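PDB 1VHZ: ADP compounds hydrolase NudE from Escherichia coli, which hydrolyses ADP-ribose, NADH and the dinucleotides Ap2A and Ap3A as a homodimer of the Nudix family that uses magnesium or another divalent cation. Local coordinates for residues A[63-68]-A[145-150]. Sequence-based numbering, arbitrary orientation.
Sequences ILIREY and EPLPQV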
loop_
_atom_site.group_PDB
_atom_site.type_symbol
_atom_site.label_atom_id
_atom_site.label_comp_id
_atom_site.label_asym_id
_atom_site.label_seq_id
_atom_site.Cartn_x
_atom_site.Cartn_y
_atom_site.Cartn_z
ATOM N N ILE A 63 -14.680 -10.539 -9.828
ATOM C CA ILE A 63 -14.512 -9.954 -11.150
ATOM C C ILE A 63 -13.235 -9.080 -11.052
ATOM O O ILE A 63 -13.272 -8.093 -10.322
ATOM C CB ILE A 63 -15.624 -9.035 -11.661
ATOM C CG1 ILE A 63 -16.990 -9.715 -11.708
ATOM C CG2 ILE A 63 -15.234 -8.542 -13.061
ATOM C CD1 ILE A 63 -17.034 -10.977 -12.538
ATOM N N LEU A 64 -12.169 -9.484 -11.709
ATOM C CA LEU A 64 -10.919 -8.721 -11.659
ATOM C C LEU A 64 -10.750 -8.015 -13.003
ATOM O O LEU A 64 -11.424 -8.422 -13.946
ATOM C CB LEU A 64 -9.715 -9.651 -11.533
ATOM C CG LEU A 64 -9.513 -10.522 -10.301
ATOM C CD1 LEU A 64 -9.347 -9.680 -9.052
ATOM C CD2 LEU A 64 -10.622 -11.534 -10.111
ATOM N N ILE A 65 -9.847 -7.040 -13.074
ATOM C CA ILE A 65 -9.575 -6.373 -14.325
ATOM C C ILE A 65 -8.060 -6.304 -14.581
ATOM O O ILE A 65 -7.268 -6.415 -13.657
ATOM C CB ILE A 65 -10.148 -4.950 -14.423
ATOM C CG1 ILE A 65 -9.731 -4.140 -13.189
ATOM C CG2 ILE A 65 -11.667 -4.965 -14.560
ATOM C CD1 ILE A 65 -9.768 -2.654 -13.390
ATOM N N ARG A 66 -7.683 -6.171 -15.850
ATOM C CA ARG A 66 -6.293 -6.034 -16.257
ATOM C C ARG A 66 -6.130 -4.562 -16.653
ATOM O O ARG A 66 -6.962 -4.028 -17.381
ATOM C CB ARG A 66 -5.905 -7.007 -17.358
ATOM C CG ARG A 66 -6.031 -8.466 -16.926
ATOM C CD ARG A 66 -5.627 -9.438 -18.033
ATOM N NE ARG A 66 -5.711 -10.814 -17.545
ATOM C CZ ARG A 66 -4.874 -11.441 -16.739
ATOM N NH1 ARG A 66 -5.130 -12.708 -16.378
ATOM N NH2 ARG A 66 -3.771 -10.847 -16.267
ATOM N N GLU A 67 -5.123 -3.889 -16.112
ATOM C CA GLU A 67 -4.960 -2.459 -16.363
ATOM C C GLU A 67 -3.503 -2.062 -16.434
ATOM O O GLU A 67 -2.672 -2.453 -15.599
ATOM C CB GLU A 67 -5.664 -1.713 -15.190
ATOM C CG GLU A 67 -5.673 -0.206 -15.341
ATOM C CD GLU A 67 -6.738 0.475 -14.488
ATOM O OE1 GLU A 67 -7.227 1.560 -14.872
ATOM O OE2 GLU A 67 -7.107 -0.072 -13.429
ATOM N N TYR A 68 -3.183 -1.249 -17.448
ATOM C CA TYR A 68 -1.806 -0.833 -17.620
ATOM C C TYR A 68 -1.357 0.089 -16.487
ATOM O O TYR A 68 -2.101 0.941 -16.025
ATOM C CB TYR A 68 -1.588 -0.189 -18.985
ATOM C CG TYR A 68 -0.163 0.230 -19.255
ATOM C CD1 TYR A 68 0.217 1.562 -19.117
ATOM C CD2 TYR A 68 0.809 -0.691 -19.622
ATOM C CE1 TYR A 68 1.513 1.957 -19.355
ATOM C CE2 TYR A 68 2.109 -0.301 -19.884
ATOM C CZ TYR A 68 2.453 1.027 -19.751
ATOM O OH TYR A 68 3.749 1.424 -19.990
ATOM N N GLU A 145 -8.018 2.559 -22.915
ATOM C CA GLU A 145 -8.284 1.281 -23.588
ATOM C C GLU A 145 -9.184 0.453 -22.692
ATOM O O GLU A 145 -9.250 0.718 -21.492
ATOM C CB GLU A 145 -6.986 0.556 -23.949
ATOM C CG GLU A 145 -6.148 0.093 -22.793
ATOM C CD GLU A 145 -4.836 -0.584 -23.083
ATOM O OE1 GLU A 145 -4.457 -0.927 -24.227
ATOM O OE2 GLU A 145 -4.095 -0.800 -22.087
ATOM N N PRO A 146 -9.919 -0.477 -23.268
ATOM C CA PRO A 146 -10.804 -1.338 -22.510
ATOM C C PRO A 146 -10.053 -2.123 -21.440
ATOM O O PRO A 146 -8.851 -2.394 -21.557
ATOM C CB PRO A 146 -11.432 -2.257 -23.549
ATOM C CG PRO A 146 -11.143 -1.654 -24.876
ATOM C CD PRO A 146 -9.908 -0.813 -24.713
ATOM N N LEU A 147 -10.719 -2.420 -20.338
ATOM C CA LEU A 147 -10.137 -3.182 -19.237
ATOM C C LEU A 147 -10.633 -4.619 -19.280
ATOM O O LEU A 147 -11.798 -4.888 -18.967
ATOM C CB LEU A 147 -10.540 -2.504 -17.915
ATOM C CG LEU A 147 -10.189 -1.011 -17.857
ATOM C CD1 LEU A 147 -10.896 -0.303 -16.714
ATOM C CD2 LEU A 147 -8.677 -0.828 -17.762
ATOM N N PRO A 148 -9.807 -5.541 -19.731
ATOM C CA PRO A 148 -10.212 -6.941 -19.825
ATOM C C PRO A 148 -10.601 -7.441 -18.439
ATOM O O PRO A 148 -9.945 -7.086 -17.458
ATOM C CB PRO A 148 -9.007 -7.670 -20.390
ATOM C CG PRO A 148 -8.124 -6.623 -20.955
ATOM C CD PRO A 148 -8.419 -5.349 -20.175
ATOM N N GLN A 149 -11.700 -8.171 -18.367
ATOM C CA GLN A 149 -12.230 -8.735 -17.151
ATOM C C GLN A 149 -11.778 -10.172 -16.954
ATOM O O GLN A 149 -11.530 -10.911 -17.912
ATOM C CB GLN A 149 -13.779 -8.696 -17.175
ATOM C CG GLN A 149 -14.313 -7.293 -16.992
ATOM C CD GLN A 149 -15.800 -7.156 -17.174
ATOM O OE1 GLN A 149 -16.563 -7.979 -16.682
ATOM N NE2 GLN A 149 -16.222 -6.090 -17.862
ATOM N N VAL A 150 -11.547 -10.542 -15.698
ATOM C CA VAL A 150 -11.141 -11.902 -15.354
ATOM C C VAL A 150 -12.038 -12.435 -14.229
ATOM O O VAL A 150 -12.124 -11.817 -13.154
ATOM C CB VAL A 150 -9.680 -12.014 -14.914
ATOM C CG1 VAL A 150 -9.327 -13.480 -14.601
ATOM C CG2 VAL A 150 -8.714 -11.487 -15.965
HETATM O O HOH W 1 -6.338 -2.883 -19.754
HETATM O O HOH W 2 -5.067 -0.522 -19.476
#
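Leu64 and Val150 form an antiparallel hydrogen-bonded pair: Leu64 N donates to Val150 O at 2.7 Å, nearly straight at 174°, and Val150 N returns a bond to Leu64 O that arrives from above the carbonyl plane. Ile65 and Gln149 are the adjoining non-hydrogen-bonded pair, CA to CA 4.5 Å. One bond follows, Arg66 N to Pro148 O at 2.9 Å, less straight at 149°. Pro148 has no N-H to return it, and a water donates to both Arg66 O and Pro146 O; another joins Tyr68 N to Glu145 OE2, which also bonds Tyr75 OH. Strand 149-153 lies against strand 61-69 in the mixed sheet of the Nudix fold; the other edge of strand 61-69 pairs with strand 51-58 at Ile63 and with strand 74-78 from Ile65 onward. With chi1 at -179°, Val150 places CG2 beside its own N, and this methyl meets Arg66 NE at 3.5 Å, oblique to the guanidinium. The Arg66 chain is extended from CG to NE and crosses the valine, while its CB faces Pro148 CD at 4.1 Å. Cutting Arg66 back to alanine removes NE and the guanidinium, and would probably open a gap beside Val150 CG2, although Leu77 would still touch the valine. On the face carrying Ile65 and Gln149, Ile65 CD1 approaches Leu147 CD1, from the loop before the strand, at 4.2 Å, and both side chains touch Glu101, probably a ligand of the divalent metal, on helix 90-102. Leu147 CD2 instead lies 3.9 Å from Glu67 CG, the two side chains crossing at a slant.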